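Local coordinates for protein transcription initiation factor IIB (Methanocaldococcus vulcanius, PDB 5O9I) that carries a mini-intein with the HINT fold, which probably excises itself from the transcription factor precursor by protein splicing, at residues Phe58-Phe64 with Lys148-Phe154. Sequence-based numbering, arbitrary orientation.
Sequences FDSNYKF and KLINSDF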
loop_
_atom_site.group_PDB
_atom_site.type_symbol
_atom_site.label_atom_id
_atom_site.label_comp_id
_atom_site.label_asym_id
_atom_site.label_seq_id
_atom_site.Cartn_x
_atom_site.Cartn_y
_atom_site.Cartn_z
ATOM N N PHE A 58 4.015 -4.884 8.593
ATOM C CA PHE A 58 3.810 -5.440 9.903
ATOM C C PHE A 58 4.133 -6.896 9.934
ATOM O O PHE A 58 3.913 -7.600 8.964
ATOM C CB PHE A 58 2.411 -5.190 10.372
ATOM C CG PHE A 58 1.354 -6.042 9.714
ATOM C CD1 PHE A 58 1.116 -7.382 10.147
ATOM C CD2 PHE A 58 0.517 -5.509 8.790
ATOM C CE1 PHE A 58 0.135 -8.158 9.578
ATOM C CE2 PHE A 58 -0.520 -6.241 8.287
ATOM C CZ PHE A 58 -0.676 -7.593 8.644
ATOM N N ASP A 59 4.577 -7.334 11.096
ATOM C CA ASP A 59 5.048 -8.655 11.359
ATOM C C ASP A 59 3.929 -9.430 12.044
ATOM O O ASP A 59 2.819 -8.940 12.228
ATOM C CB ASP A 59 6.375 -8.599 12.146
ATOM C CG ASP A 59 6.238 -8.128 13.619
ATOM O OD1 ASP A 59 5.111 -8.051 14.165
ATOM O OD2 ASP A 59 7.253 -7.908 14.341
ATOM N N SER A 60 4.208 -10.661 12.444
ATOM C CA SER A 60 3.186 -11.534 12.983
ATOM C C SER A 60 2.671 -11.121 14.384
ATOM O O SER A 60 1.558 -11.520 14.771
ATOM C CB SER A 60 3.740 -12.948 13.030
ATOM O OG SER A 60 4.812 -13.017 13.944
ATOM N N ASN A 61 3.469 -10.338 15.118
ATOM C CA ASN A 61 2.980 -9.554 16.271
ATOM C C ASN A 61 2.276 -8.231 15.984
ATOM O O ASN A 61 1.910 -7.525 16.924
ATOM C CB ASN A 61 4.131 -9.275 17.200
ATOM C CG ASN A 61 4.673 -10.532 17.778
ATOM O OD1 ASN A 61 3.905 -11.386 18.201
ATOM N ND2 ASN A 61 5.963 -10.659 17.815
ATOM N N TYR A 62 2.020 -7.934 14.716
ATOM C CA TYR A 62 1.351 -6.706 14.321
ATOM C C TYR A 62 2.185 -5.446 14.585
ATOM O O TYR A 62 1.617 -4.370 14.774
ATOM C CB TYR A 62 -0.054 -6.584 14.955
ATOM C CG TYR A 62 -1.141 -7.531 14.540
ATOM C CD1 TYR A 62 -1.011 -8.389 13.415
ATOM C CD2 TYR A 62 -2.334 -7.571 15.283
ATOM C CE1 TYR A 62 -2.047 -9.265 13.069
ATOM C CE2 TYR A 62 -3.368 -8.453 14.944
ATOM C CZ TYR A 62 -3.206 -9.305 13.864
ATOM O OH TYR A 62 -4.250 -10.118 13.549
ATOM N N LYS A 63 3.509 -5.598 14.546
ATOM C CA LYS A 63 4.439 -4.521 14.726
ATOM C C LYS A 63 5.171 -4.227 13.435
ATOM O O LYS A 63 5.558 -5.140 12.732
ATOM C CB LYS A 63 5.465 -4.920 15.751
ATOM C CG LYS A 63 4.905 -5.259 17.129
ATOM C CD LYS A 63 4.346 -4.054 17.882
ATOM C CE LYS A 63 5.394 -2.919 17.982
ATOM N NZ LYS A 63 4.879 -1.743 18.741
ATOM N N PHE A 64 5.409 -2.951 13.163
ATOM C CA PHE A 64 6.114 -2.503 12.017
ATOM C C PHE A 64 7.613 -2.726 12.088
ATOM O O PHE A 64 8.240 -2.761 13.172
ATOM C CB PHE A 64 5.839 -1.031 11.741
ATOM C CG PHE A 64 4.421 -0.736 11.355
ATOM C CD1 PHE A 64 3.746 -1.515 10.453
ATOM C CD2 PHE A 64 3.780 0.334 11.902
ATOM C CE1 PHE A 64 2.439 -1.267 10.118
ATOM C CE2 PHE A 64 2.453 0.644 11.556
ATOM C CZ PHE A 64 1.782 -0.178 10.671
ATOM N N LYS A 148 -3.530 -8.263 21.688
ATOM C CA LYS A 148 -2.675 -8.136 20.544
ATOM C C LYS A 148 -2.949 -6.849 19.757
ATOM O O LYS A 148 -1.988 -6.141 19.377
ATOM C CB LYS A 148 -2.797 -9.355 19.657
ATOM C CG LYS A 148 -1.623 -9.495 18.737
ATOM C CD LYS A 148 -1.987 -10.367 17.581
ATOM C CE LYS A 148 -0.765 -10.706 16.758
ATOM N NZ LYS A 148 -0.968 -12.056 16.122
ATOM N N LEU A 149 -4.244 -6.610 19.507
ATOM C CA LEU A 149 -4.710 -5.404 18.888
ATOM C C LEU A 149 -4.225 -4.178 19.633
ATOM O O LEU A 149 -3.827 -3.169 19.016
ATOM C CB LEU A 149 -6.217 -5.278 18.938
ATOM C CG LEU A 149 -6.977 -6.105 17.939
ATOM C CD1 LEU A 149 -8.411 -5.697 17.912
ATOM C CD2 LEU A 149 -6.341 -5.987 16.543
ATOM N N ILE A 150 -4.257 -4.264 20.956
ATOM C CA ILE A 150 -3.852 -3.157 21.789
ATOM C C ILE A 150 -2.365 -2.939 21.628
ATOM O O ILE A 150 -1.934 -1.798 21.511
ATOM C CB ILE A 150 -4.266 -3.380 23.264
ATOM C CG1 ILE A 150 -5.789 -3.258 23.394
ATOM C CG2 ILE A 150 -3.711 -2.307 24.156
ATOM C CD1 ILE A 150 -6.318 -3.532 24.783
ATOM N N ASN A 151 -1.599 -4.010 21.519
ATOM C CA ASN A 151 -0.147 -3.900 21.461
ATOM C C ASN A 151 0.397 -3.629 20.065
ATOM O O ASN A 151 1.577 -3.565 19.884
ATOM C CB ASN A 151 0.494 -5.212 21.921
ATOM C CG ASN A 151 0.279 -5.487 23.366
ATOM O OD1 ASN A 151 -0.689 -5.017 23.972
ATOM N ND2 ASN A 151 1.203 -6.250 23.948
ATOM N N SER A 152 -0.490 -3.533 19.086
ATOM C CA SER A 152 -0.113 -3.437 17.706
ATOM C C SER A 152 0.346 -2.019 17.414
ATOM O O SER A 152 0.042 -1.137 18.205
ATOM C CB SER A 152 -1.346 -3.788 16.843
ATOM O OG SER A 152 -2.307 -2.761 16.863
ATOM N N ASP A 153 0.995 -1.789 16.267
ATOM C CA ASP A 153 1.217 -0.432 15.830
ATOM C C ASP A 153 0.075 0.070 14.973
ATOM O O ASP A 153 0.234 0.924 14.154
ATOM C CB ASP A 153 2.545 -0.272 15.039
ATOM C CG ASP A 153 3.793 -0.604 15.860
ATOM O OD1 ASP A 153 3.791 -0.421 17.056
ATOM O OD2 ASP A 153 4.836 -0.997 15.312
ATOM N N PHE A 154 -1.121 -0.479 15.102
ATOM C CA PHE A 154 -2.285 -0.010 14.347
ATOM C C PHE A 154 -3.189 0.984 15.084
ATOM O O PHE A 154 -3.250 1.041 16.301
ATOM C CB PHE A 154 -3.179 -1.205 14.007
ATOM C CG PHE A 154 -2.498 -2.312 13.280
ATOM C CD1 PHE A 154 -1.574 -2.052 12.236
ATOM C CD2 PHE A 154 -2.805 -3.625 13.599
ATOM C CE1 PHE A 154 -0.954 -3.096 11.562
ATOM C CE2 PHE A 154 -2.201 -4.670 12.946
ATOM C CZ PHE A 154 -1.283 -4.415 11.914
#
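Lys148 lies across one face of the Tyr62 ring, its chain at about a right angle to the tyrosine side chain. Lys148 CE sits over the middle of the Tyr62 ring, 3.7 Å from its centroid, in a CH-pi contact, and Lys148 NZ adds a cation-pi interaction over the same face. With CG anti to the backbone N (chi1 -160°) and the rest extended, the lysine reaches far enough for Lys148 NZ to donate to Ser60 O at 2.9 Å, almost straight in line with the carbonyl. Phe154 meets the same tyrosine with the planes oblique, Phe154 CE2 coming within 3.4 Å of Tyr62 CG, while Ser152 CB lies at the ring's edge. Cut back to an alanine, Tyr62 would probably leave the aliphatic part of Lys148 without the ring it lies on and open a gap beside Phe154 CE2. Toward the two other phenylalanines the Phe154 ring presents its edge: Phe154 CZ stands 3.8 Å from Phe58 CD2 over the Phe58 face, in a T-shaped pair with planes at 88°, and Phe64 receives a more offset edge-to-face approach. These four rings form an aromatic cluster. On the backbone side, Asp153 N donates to Tyr62 O at 3.0 Å. The Asp153 carboxylate is shared: Asp153 OD2 accepts from Phe64 N at 3.0 Å on its anti side, the donor standing somewhat out of the carboxylate plane, and OD1 forms a salt bridge with Lys63 NZ, whose chain bends at chi2 and chi3 to get there. Meanwhile Asp153 CB packs 3.4 Å from Phe64 CD2. Residues 58-64 end the beta hairpin of strands 53-58 and 64-68 in the intein splicing domain; these contacts join them to the turn leading from helix 147-150 into strand 154-162. Strand 106-111 adjoins the cluster, with Tyr62 OH hydrogen-bonded to Val107 N, and Phe64 and Phe154 touch strand 120-124.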